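Local coordinates for glutathione S-transferase enzyme with thioredoxin-like domain (Bradyrhizobium sp., PDB 4MF7), which probably catalyses the conjugation of glutathione to electrophilic substrates as a glutathione S-transferase, at residues 172-186 and 211-225. Numbering follows the deposited sequence.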
ATOM      1  N   LEU A 172      20.254 -14.726   2.377  1.00 78.88           N
ATOM      2  CA  LEU A 172      19.548 -15.446   1.333  1.00 62.74           C
ATOM      3  C   LEU A 172      18.536 -16.390   1.932  1.00 57.41           C
ATOM      4  O   LEU A 172      17.464 -16.580   1.353  1.00 54.35           O
ATOM      5  CB  LEU A 172      20.500 -16.219   0.418  1.00 65.82           C
ATOM      6  CG  LEU A 172      19.892 -16.712  -0.906  1.00 60.73           C
ATOM      7  CD1 LEU A 172      19.086 -15.633  -1.626  1.00 64.47           C
ATOM      8  CD2 LEU A 172      20.993 -17.218  -1.825  1.00 54.11           C
ATOM      9  N   GLN A 173      18.869 -16.954   3.094  1.00 48.93           N
ATOM     10  CA  GLN A 173      17.980 -17.873   3.806  1.00 57.17           C
ATOM     11  C   GLN A 173      16.671 -17.179   4.238  1.00 67.86           C
ATOM     12  O   GLN A 173      15.596 -17.781   4.179  1.00 55.92           O
ATOM     13  CB  GLN A 173      18.690 -18.496   5.014  1.00 68.62           C
ATOM     14  CG  GLN A 173      18.160 -19.870   5.397  1.00114.22           C
ATOM     15  CD  GLN A 173      19.101 -20.622   6.320  1.00124.28           C
ATOM     16  OE1 GLN A 173      19.960 -21.380   5.863  1.00100.16           O
ATOM     17  NE2 GLN A 173      18.957 -20.405   7.623  1.00 69.74           N
ATOM     18  N   ARG A 174      16.782 -15.920   4.651  1.00 58.68           N
ATOM     19  CA  ARG A 174      15.632 -15.101   5.025  1.00 78.69           C
ATOM     20  C   ARG A 174      14.798 -14.727   3.796  1.00 56.84           C
ATOM     21  O   ARG A 174      13.568 -14.779   3.833  1.00 52.37           O
ATOM     22  CB  ARG A 174      16.096 -13.831   5.754  1.00 67.61           C
ATOM     23  N   TYR A 175      15.472 -14.342   2.716  1.00 45.47           N
ATOM     24  CA  TYR A 175      14.796 -13.974   1.465  1.00 45.40           C
ATOM     25  C   TYR A 175      14.035 -15.174   0.874  1.00 45.96           C
ATOM     26  O   TYR A 175      12.910 -15.039   0.377  1.00 42.46           O
ATOM     27  CB  TYR A 175      15.803 -13.424   0.464  1.00 51.56           C
ATOM     28  CG  TYR A 175      15.295 -13.283  -0.960  1.00 55.82           C
ATOM     29  CD1 TYR A 175      14.668 -12.109  -1.387  1.00 96.51           C
ATOM     30  CD2 TYR A 175      15.470 -14.310  -1.888  1.00 68.17           C
ATOM     31  CE1 TYR A 175      14.218 -11.972  -2.693  1.00 75.47           C
ATOM     32  CE2 TYR A 175      15.021 -14.183  -3.192  1.00 55.21           C
ATOM     33  CZ  TYR A 175      14.402 -13.013  -3.591  1.00 89.02           C
ATOM     34  OH  TYR A 175      13.965 -12.894  -4.890  1.00113.43           O
ATOM     35  N   VAL A 176      14.652 -16.344   0.960  1.00 46.06           N
ATOM     36  CA  VAL A 176      14.044 -17.578   0.485  1.00 46.02           C
ATOM     37  C   VAL A 176      12.850 -17.975   1.345  1.00 45.36           C
ATOM     38  O   VAL A 176      11.797 -18.329   0.804  1.00 37.80           O
ATOM     39  CB  VAL A 176      15.089 -18.711   0.394  1.00 50.92           C
ATOM     40  CG1 VAL A 176      14.424 -20.080   0.302  1.00 54.60           C
ATOM     41  CG2 VAL A 176      15.997 -18.459  -0.809  1.00 48.42           C
ATOM     42  N   ALA A 177      12.994 -17.909   2.675  1.00 39.89           N
ATOM     43  CA  ALA A 177      11.872 -18.196   3.581  1.00 46.11           C
ATOM     44  C   ALA A 177      10.694 -17.234   3.350  1.00 32.00           C
ATOM     45  O   ALA A 177       9.533 -17.679   3.276  1.00 40.82           O
ATOM     46  CB  ALA A 177      12.312 -18.150   5.041  1.00 56.08           C
ATOM     47  N   GLU A 178      10.970 -15.955   3.160  1.00 44.31           N
ATOM     48  CA  GLU A 178       9.879 -15.006   2.948  1.00 54.40           C
ATOM     49  C   GLU A 178       9.213 -15.218   1.581  1.00 52.56           C
ATOM     50  O   GLU A 178       7.999 -15.190   1.473  1.00 36.31           O
ATOM     51  CB  GLU A 178      10.360 -13.558   3.124  1.00 55.71           C
ATOM     52  CG  GLU A 178       9.255 -12.496   3.078  1.00 57.07           C
ATOM     53  CD  GLU A 178       8.117 -12.687   4.096  1.00 64.06           C
ATOM     54  OE1 GLU A 178       7.076 -12.029   3.920  1.00 58.40           O
ATOM     55  OE2 GLU A 178       8.233 -13.472   5.065  1.00 53.14           O
ATOM     56  N   SER A 179      10.024 -15.446   0.552  1.00 37.73           N
ATOM     57  CA  SER A 179       9.539 -15.728  -0.793  1.00 35.26           C
ATOM     58  C   SER A 179       8.630 -16.954  -0.817  1.00 34.28           C
ATOM     59  O   SER A 179       7.581 -16.938  -1.468  1.00 31.30           O
ATOM     60  CB  SER A 179      10.733 -15.941  -1.734  1.00 41.66           C
ATOM     61  OG  SER A 179      11.468 -14.736  -1.861  1.00 46.87           O
ATOM     62  N   LYS A 180       9.026 -17.998  -0.095  1.00 31.95           N
ATOM     63  CA  LYS A 180       8.228 -19.218   0.017  1.00 36.90           C
ATOM     64  C   LYS A 180       6.912 -18.960   0.728  1.00 37.75           C
ATOM     65  O   LYS A 180       5.879 -19.477   0.323  1.00 35.58           O
ATOM     66  CB  LYS A 180       8.995 -20.339   0.726  1.00 39.54           C
ATOM     67  CG  LYS A 180      10.076 -20.969  -0.160  1.00 38.25           C
ATOM     68  CD  LYS A 180      10.665 -22.240   0.452  1.00 52.52           C
ATOM     69  CE  LYS A 180       9.840 -23.460   0.069  1.00 64.14           C
ATOM     70  NZ  LYS A 180      10.431 -24.724   0.583  1.00 99.05           N
ATOM     71  N   ARG A 181       6.948 -18.158   1.787  1.00 34.13           N
ATOM     72  CA  ARG A 181       5.733 -17.868   2.540  1.00 39.82           C
ATOM     73  C   ARG A 181       4.735 -17.114   1.659  1.00 33.38           C
ATOM     74  O   ARG A 181       3.557 -17.460   1.628  1.00 35.78           O
ATOM     75  CB  ARG A 181       6.052 -17.066   3.809  1.00 36.47           C
ATOM     76  CG  ARG A 181       4.875 -16.972   4.781  1.00 45.30           C
ATOM     77  CD  ARG A 181       5.075 -15.895   5.848  1.00 48.68           C
ATOM     78  NE  ARG A 181       5.080 -14.555   5.263  1.00 46.68           N
ATOM     79  CZ  ARG A 181       3.999 -13.890   4.861  1.00 57.71           C
ATOM     80  NH1 ARG A 181       2.779 -14.416   4.989  1.00 63.15           N
ATOM     81  NH2 ARG A 181       4.140 -12.683   4.328  1.00 52.99           N
ATOM     82  N   LEU A 182       5.219 -16.101   0.938  1.00 31.72           N
ATOM     83  CA  LEU A 182       4.392 -15.322   0.011  1.00 35.07           C
ATOM     84  C   LEU A 182       3.844 -16.149  -1.143  1.00 33.92           C
ATOM     85  O   LEU A 182       2.669 -16.076  -1.493  1.00 32.40           O
ATOM     86  CB  LEU A 182       5.184 -14.154  -0.554  1.00 32.52           C
ATOM     87  CG  LEU A 182       5.172 -12.744   0.054  1.00 51.52           C
ATOM     88  CD1 LEU A 182       4.573 -12.654   1.444  1.00 79.23           C
ATOM     89  CD2 LEU A 182       6.572 -12.148   0.014  1.00 42.06           C
ATOM     90  N   LEU A 183       4.706 -16.952  -1.758  1.00 29.52           N
ATOM     91  CA  LEU A 183       4.238 -17.854  -2.806  1.00 27.80           C
ATOM     92  C   LEU A 183       3.151 -18.781  -2.294  1.00 28.11           C
ATOM     93  O   LEU A 183       2.262 -19.129  -3.048  1.00 29.75           O
ATOM     94  CB  LEU A 183       5.409 -18.691  -3.340  1.00 28.17           C
ATOM     95  CG  LEU A 183       6.393 -17.963  -4.262  1.00 27.88           C
ATOM     96  CD1 LEU A 183       7.618 -18.852  -4.492  1.00 28.99           C
ATOM     97  CD2 LEU A 183       5.776 -17.563  -5.583  1.00 29.43           C
ATOM     98  N   GLY A 184       3.256 -19.211  -1.034  1.00 32.23           N
ATOM     99  CA  GLY A 184       2.245 -20.110  -0.429  1.00 36.37           C
ATOM    100  C   GLY A 184       0.868 -19.452  -0.305  1.00 29.06           C
ATOM    101  O   GLY A 184      -0.157 -20.072  -0.596  1.00 35.38           O
ATOM    102  N   VAL A 185       0.867 -18.184   0.082  1.00 33.11           N
ATOM    103  CA  VAL A 185      -0.355 -17.391   0.109  1.00 34.36           C
ATOM    104  C   VAL A 185      -0.967 -17.276  -1.275  1.00 37.21           C
ATOM    105  O   VAL A 185      -2.153 -17.535  -1.451  1.00 32.49           O
ATOM    106  CB  VAL A 185      -0.093 -16.000   0.721  1.00 34.39           C
ATOM    107  CG1 VAL A 185      -1.321 -15.099   0.584  1.00 37.33           C
ATOM    108  CG2 VAL A 185       0.284 -16.167   2.187  1.00 38.60           C
ATOM    109  N   LEU A 186      -0.151 -16.926  -2.263  1.00 29.63           N
ATOM    110  CA  LEU A 186      -0.630 -16.796  -3.625  1.00 26.20           C
ATOM    111  C   LEU A 186      -1.145 -18.136  -4.165  1.00 28.54           C
ATOM    112  O   LEU A 186      -2.169 -18.203  -4.849  1.00 29.05           O
ATOM    113  CB  LEU A 186       0.485 -16.241  -4.521  1.00 30.88           C
ATOM    114  CG  LEU A 186       0.177 -15.502  -5.805  1.00 48.40           C
ATOM    115  CD1 LEU A 186      -0.867 -14.412  -5.636  1.00 42.16           C
ATOM    116  CD2 LEU A 186       1.487 -14.892  -6.293  1.00 44.38           C
ATOM    117  N   TRP A 211       6.799  -9.261  -9.820  1.00 27.33           N
ATOM    118  CA  TRP A 211       7.505  -9.704  -8.627  1.00 29.02           C
ATOM    119  C   TRP A 211       7.804 -11.202  -8.671  1.00 37.78           C
ATOM    120  O   TRP A 211       8.930 -11.625  -8.420  1.00 33.60           O
ATOM    121  CB  TRP A 211       6.753  -9.345  -7.342  1.00 39.95           C
ATOM    122  CG  TRP A 211       7.207 -10.169  -6.147  1.00 49.80           C
ATOM    123  CD1 TRP A 211       8.387 -10.054  -5.464  1.00 83.63           C
ATOM    124  CD2 TRP A 211       6.489 -11.244  -5.524  1.00 42.85           C
ATOM    125  NE1 TRP A 211       8.442 -10.990  -4.455  1.00 82.59           N
ATOM    126  CE2 TRP A 211       7.293 -11.735  -4.476  1.00 73.55           C
ATOM    127  CE3 TRP A 211       5.245 -11.843  -5.763  1.00 90.74           C
ATOM    128  CZ2 TRP A 211       6.890 -12.791  -3.662  1.00 68.55           C
ATOM    129  CZ3 TRP A 211       4.848 -12.894  -4.952  1.00 83.79           C
ATOM    130  CH2 TRP A 211       5.667 -13.357  -3.920  1.00 62.82           C
ATOM    131  N   VAL A 212       6.795 -12.011  -8.955  1.00 29.65           N
ATOM    132  CA  VAL A 212       7.012 -13.454  -9.088  1.00 28.17           C
ATOM    133  C   VAL A 212       8.000 -13.779 -10.229  1.00 35.84           C
ATOM    134  O   VAL A 212       8.924 -14.588 -10.057  1.00 36.21           O
ATOM    135  CB  VAL A 212       5.697 -14.222  -9.328  1.00 30.91           C
ATOM    136  CG1 VAL A 212       5.977 -15.717  -9.400  1.00 35.75           C
ATOM    137  CG2 VAL A 212       4.680 -13.936  -8.228  1.00 37.73           C
ATOM    138  N   ARG A 213       7.797 -13.167 -11.386  1.00 31.92           N
ATOM    139  CA  ARG A 213       8.729 -13.316 -12.531  1.00 31.28           C
ATOM    140  C   ARG A 213      10.185 -13.071 -12.132  1.00 48.57           C
ATOM    141  O   ARG A 213      11.092 -13.841 -12.490  1.00 45.02           O
ATOM    142  CB  ARG A 213       8.294 -12.433 -13.680  1.00 37.57           C
ATOM    143  CG  ARG A 213       9.013 -12.716 -14.987  1.00 64.07           C
ATOM    144  CD  ARG A 213      10.040 -11.645 -15.256  1.00 58.09           C
ATOM    145  NE  ARG A 213      10.407 -11.591 -16.666  1.00 60.93           N
ATOM    146  CZ  ARG A 213      11.124 -10.614 -17.205  1.00 53.39           C
ATOM    147  NH1 ARG A 213      11.540  -9.595 -16.454  1.00 53.23           N
ATOM    148  NH2 ARG A 213      11.417 -10.646 -18.500  1.00 62.55           N
ATOM    149  N   ASN A 214      10.405 -12.026 -11.352  1.00 38.55           N
ATOM    150  CA  ASN A 214      11.749 -11.653 -10.916  1.00 46.30           C
ATOM    151  C   ASN A 214      12.304 -12.576  -9.828  1.00 59.60           C
ATOM    152  O   ASN A 214      13.513 -12.833  -9.765  1.00 48.36           O
ATOM    153  CB  ASN A 214      11.742 -10.207 -10.416  1.00 50.37           C
ATOM    154  CG  ASN A 214      13.124  -9.714 -10.041  1.00 75.36           C
ATOM    155  OD1 ASN A 214      13.929  -9.384 -10.906  1.00 61.49           O
ATOM    156  ND2 ASN A 214      13.409  -9.672  -8.746  1.00 43.20           N
ATOM    157  N   LEU A 215      11.413 -13.070  -8.977  1.00 46.49           N
ATOM    158  CA  LEU A 215      11.775 -13.931  -7.840  1.00 46.58           C
ATOM    159  C   LEU A 215      12.516 -15.178  -8.311  1.00 48.59           C
ATOM    160  O   LEU A 215      13.427 -15.655  -7.641  1.00 59.51           O
ATOM    161  CB  LEU A 215      10.511 -14.346  -7.090  1.00 42.65           C
ATOM    162  CG  LEU A 215      10.617 -14.809  -5.653  1.00 80.90           C
ATOM    163  CD1 LEU A 215      10.761 -13.600  -4.744  1.00115.91           C
ATOM    164  CD2 LEU A 215       9.359 -15.590  -5.314  1.00 70.25           C
ATOM    165  N   ILE A 216      12.120 -15.668  -9.482  1.00 37.36           N
ATOM    166  CA  ILE A 216      12.644 -16.881 -10.072  1.00 45.68           C
ATOM    167  C   ILE A 216      13.495 -16.545 -11.298  1.00 60.38           C
ATOM    168  O   ILE A 216      13.684 -17.385 -12.197  1.00 46.94           O
ATOM    169  CB  ILE A 216      11.498 -17.829 -10.500  1.00 53.52           C
ATOM    170  CG1 ILE A 216      10.641 -17.194 -11.613  1.00 48.08           C
ATOM    171  CG2 ILE A 216      10.655 -18.219  -9.286  1.00 52.80           C
ATOM    172  CD1 ILE A 216       9.696 -18.140 -12.316  1.00 49.59           C
ATOM    173  N   GLY A 217      13.998 -15.313 -11.322  1.00 55.12           N
ATOM    174  CA  GLY A 217      14.707 -14.785 -12.469  1.00 59.00           C
ATOM    175  C   GLY A 217      16.099 -15.361 -12.561  1.00 84.38           C
ATOM    176  O   GLY A 217      16.527 -15.739 -13.648  1.00 62.94           O
ATOM    177  N   PHE A 218      16.795 -15.454 -11.424  1.00 51.75           N
ATOM    178  CA  PHE A 218      18.210 -15.831 -11.430  1.00 57.87           C
ATOM    179  C   PHE A 218      18.462 -17.342 -11.318  1.00107.22           C
ATOM    180  O   PHE A 218      17.566 -18.126 -10.959  1.00 47.29           O
ATOM    181  CB  PHE A 218      19.003 -15.037 -10.372  1.00 58.69           C
ATOM    182  CG  PHE A 218      18.757 -15.455  -8.945  1.00 81.87           C
ATOM    183  CD1 PHE A 218      19.505 -16.480  -8.367  1.00 70.43           C
ATOM    184  CD2 PHE A 218      17.813 -14.793  -8.159  1.00 60.38           C
ATOM    185  CE1 PHE A 218      19.293 -16.861  -7.047  1.00 51.25           C
ATOM    186  CE2 PHE A 218      17.604 -15.164  -6.832  1.00 64.66           C
ATOM    187  CZ  PHE A 218      18.343 -16.198  -6.278  1.00 80.88           C
ATOM    188  N   TYR A 219      19.694 -17.738 -11.645  1.00 48.16           N
ATOM    189  CA  TYR A 219      20.069 -19.149 -11.675  1.00 49.02           C
ATOM    190  C   TYR A 219      19.951 -19.779 -10.292  1.00 48.90           C
ATOM    191  O   TYR A 219      20.542 -19.299  -9.322  1.00 52.03           O
ATOM    192  CB  TYR A 219      21.504 -19.336 -12.198  1.00 59.62           C
ATOM    193  CG  TYR A 219      21.837 -20.783 -12.485  1.00 63.60           C
ATOM    194  CD1 TYR A 219      21.234 -21.456 -13.558  1.00 57.94           C
ATOM    195  CD2 TYR A 219      22.739 -21.487 -11.685  1.00 79.27           C
ATOM    196  CE1 TYR A 219      21.525 -22.785 -13.826  1.00 64.75           C
ATOM    197  CE2 TYR A 219      23.042 -22.815 -11.948  1.00 82.41           C
ATOM    198  CZ  TYR A 219      22.431 -23.458 -13.021  1.00147.05           C
ATOM    199  OH  TYR A 219      22.712 -24.778 -13.296  1.00 80.45           O
ATOM    200  N   GLY A 220      19.171 -20.851 -10.208  1.00 44.29           N
ATOM    201  CA  GLY A 220      18.967 -21.536  -8.954  1.00 39.62           C
ATOM    202  C   GLY A 220      17.765 -21.045  -8.169  1.00 40.62           C
ATOM    203  O   GLY A 220      17.355 -21.690  -7.206  1.00 36.60           O
ATOM    204  N   ALA A 221      17.191 -19.909  -8.559  1.00 45.03           N
ATOM    205  CA  ALA A 221      16.130 -19.279  -7.748  1.00 50.37           C
ATOM    206  C   ALA A 221      14.877 -20.151  -7.664  1.00 28.77           C
ATOM    207  O   ALA A 221      14.337 -20.342  -6.570  1.00 39.39           O
ATOM    208  CB  ALA A 221      15.774 -17.898  -8.294  1.00 48.71           C
ATOM    209  N   ARG A 222      14.426 -20.667  -8.803  1.00 36.69           N
ATOM    210  CA  ARG A 222      13.262 -21.573  -8.817  1.00 39.08           C
ATOM    211  C   ARG A 222      13.457 -22.726  -7.856  1.00 37.96           C
ATOM    212  O   ARG A 222      12.581 -23.061  -7.087  1.00 34.34           O
ATOM    213  CB  ARG A 222      13.063 -22.217 -10.181  1.00 44.30           C
ATOM    214  CG  ARG A 222      12.581 -21.309 -11.270  1.00 46.08           C
ATOM    215  CD  ARG A 222      12.608 -22.055 -12.578  1.00 54.38           C
ATOM    216  NE  ARG A 222      11.354 -22.747 -12.810  1.00 50.29           N
ATOM    217  CZ  ARG A 222      10.388 -22.307 -13.617  1.00 62.28           C
ATOM    218  NH1 ARG A 222      10.509 -21.165 -14.290  1.00 54.82           N
ATOM    219  NH2 ARG A 222       9.286 -23.021 -13.758  1.00 49.81           N
ATOM    220  N   GLU A 223      14.636 -23.344  -7.926  1.00 39.55           N
ATOM    221  CA  GLU A 223      14.944 -24.487  -7.080  1.00 37.26           C
ATOM    222  C   GLU A 223      14.965 -24.078  -5.614  1.00 31.64           C
ATOM    223  O   GLU A 223      14.440 -24.772  -4.745  1.00 33.79           O
ATOM    224  CB  GLU A 223      16.284 -25.124  -7.493  1.00 40.49           C
ATOM    225  CG  GLU A 223      16.220 -25.860  -8.829  1.00 48.13           C
ATOM    226  CD  GLU A 223      16.128 -24.938 -10.057  1.00 54.46           C
ATOM    227  OE1 GLU A 223      16.536 -23.747  -9.998  1.00 53.80           O
ATOM    228  OE2 GLU A 223      15.628 -25.411 -11.098  1.00101.04           O
ATOM    229  N   LEU A 224      15.568 -22.938  -5.320  1.00 32.71           N
ATOM    230  CA  LEU A 224      15.637 -22.480  -3.934  1.00 33.80           C
ATOM    231  C   LEU A 224      14.255 -22.303  -3.267  1.00 32.05           C
ATOM    232  O   LEU A 224      14.078 -22.586  -2.090  1.00 33.48           O
ATOM    233  CB  LEU A 224      16.400 -21.155  -3.853  1.00 38.09           C
ATOM    234  CG  LEU A 224      17.934 -21.196  -3.909  1.00 42.53           C
ATOM    235  CD1 LEU A 224      18.498 -19.825  -4.197  1.00 53.68           C
ATOM    236  CD2 LEU A 224      18.488 -21.748  -2.618  1.00 41.26           C
ATOM    237  N   VAL A 225      13.313 -21.756  -4.010  1.00 31.55           N
ATOM    238  CA  VAL A 225      11.984 -21.510  -3.477  1.00 34.26           C
ATOM    239  C   VAL A 225      11.007 -22.652  -3.761  1.00 36.05           C
ATOM    240  O   VAL A 225       9.832 -22.553  -3.437  1.00 35.63           O
ATOM    241  CB  VAL A 225      11.407 -20.154  -3.961  1.00 29.58           C
ATOM    242  CG1 VAL A 225      12.364 -19.025  -3.571  1.00 35.03           C
ATOM    243  CG2 VAL A 225      11.087 -20.135  -5.444  1.00 28.37           C
TER
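Leu215 and Leu183 meet tip to tip where helix 172-186 packs against the last turn of helix 203-215 (residues 211-215) and the short helix 221-224, all within the all-helical C-terminal domain of the glutathione S-transferase fold. The axes of helices 172-186 and 211-215 run 12.0 Å apart at their closest, with N-to-C directions 138° apart. From CB of Leu215, CG departs anti to the backbone N (chi1 -159°), a turn that sends the branch into helix 172-186; CG comes within 3.9 Å of Ser179 OG. From there the methyls part: CD1 enters the polar corner beside Tyr175 OH and Ser179 OG, 3.2 Å from the latter, whereas CD2 touches Leu183 CD1 at 3.8 Å and also Ser179 CB. With an alanine here, CG and both methyls would go, which would probably leave Leu183 CD1 without its partner methyl and open a gap between the two helices beside Ser179 and Tyr175 OH. Ser179 OG donates to Tyr175 O at 2.7 Å, so this buried hydroxyl is satisfied within its own helix, and it lies over the centre of one face of the Tyr175 ring. Beside Leu215, Val225 CG2 also packs on Leu183 CD1, the two side chains crossing at about a right angle. Further along, Leu182 lies slantwise to the Trp211 indole, its CB 3.5 Å from CH2 and its CD2 against CZ2, while Leu186 CD2 comes to the indole edge at CZ3 and meets Val212 CG2 tip to tip. Trp236 of helix 232-241 packs on both Leu186 and Val212, extending this apolar layer. At the other end Val176 CG2 packs against Leu224 CB. No hydrogen bond links the two segments; Lys180 lays its carbon chain against the Val225 backbone, CE 3.6 Å from Val225 O.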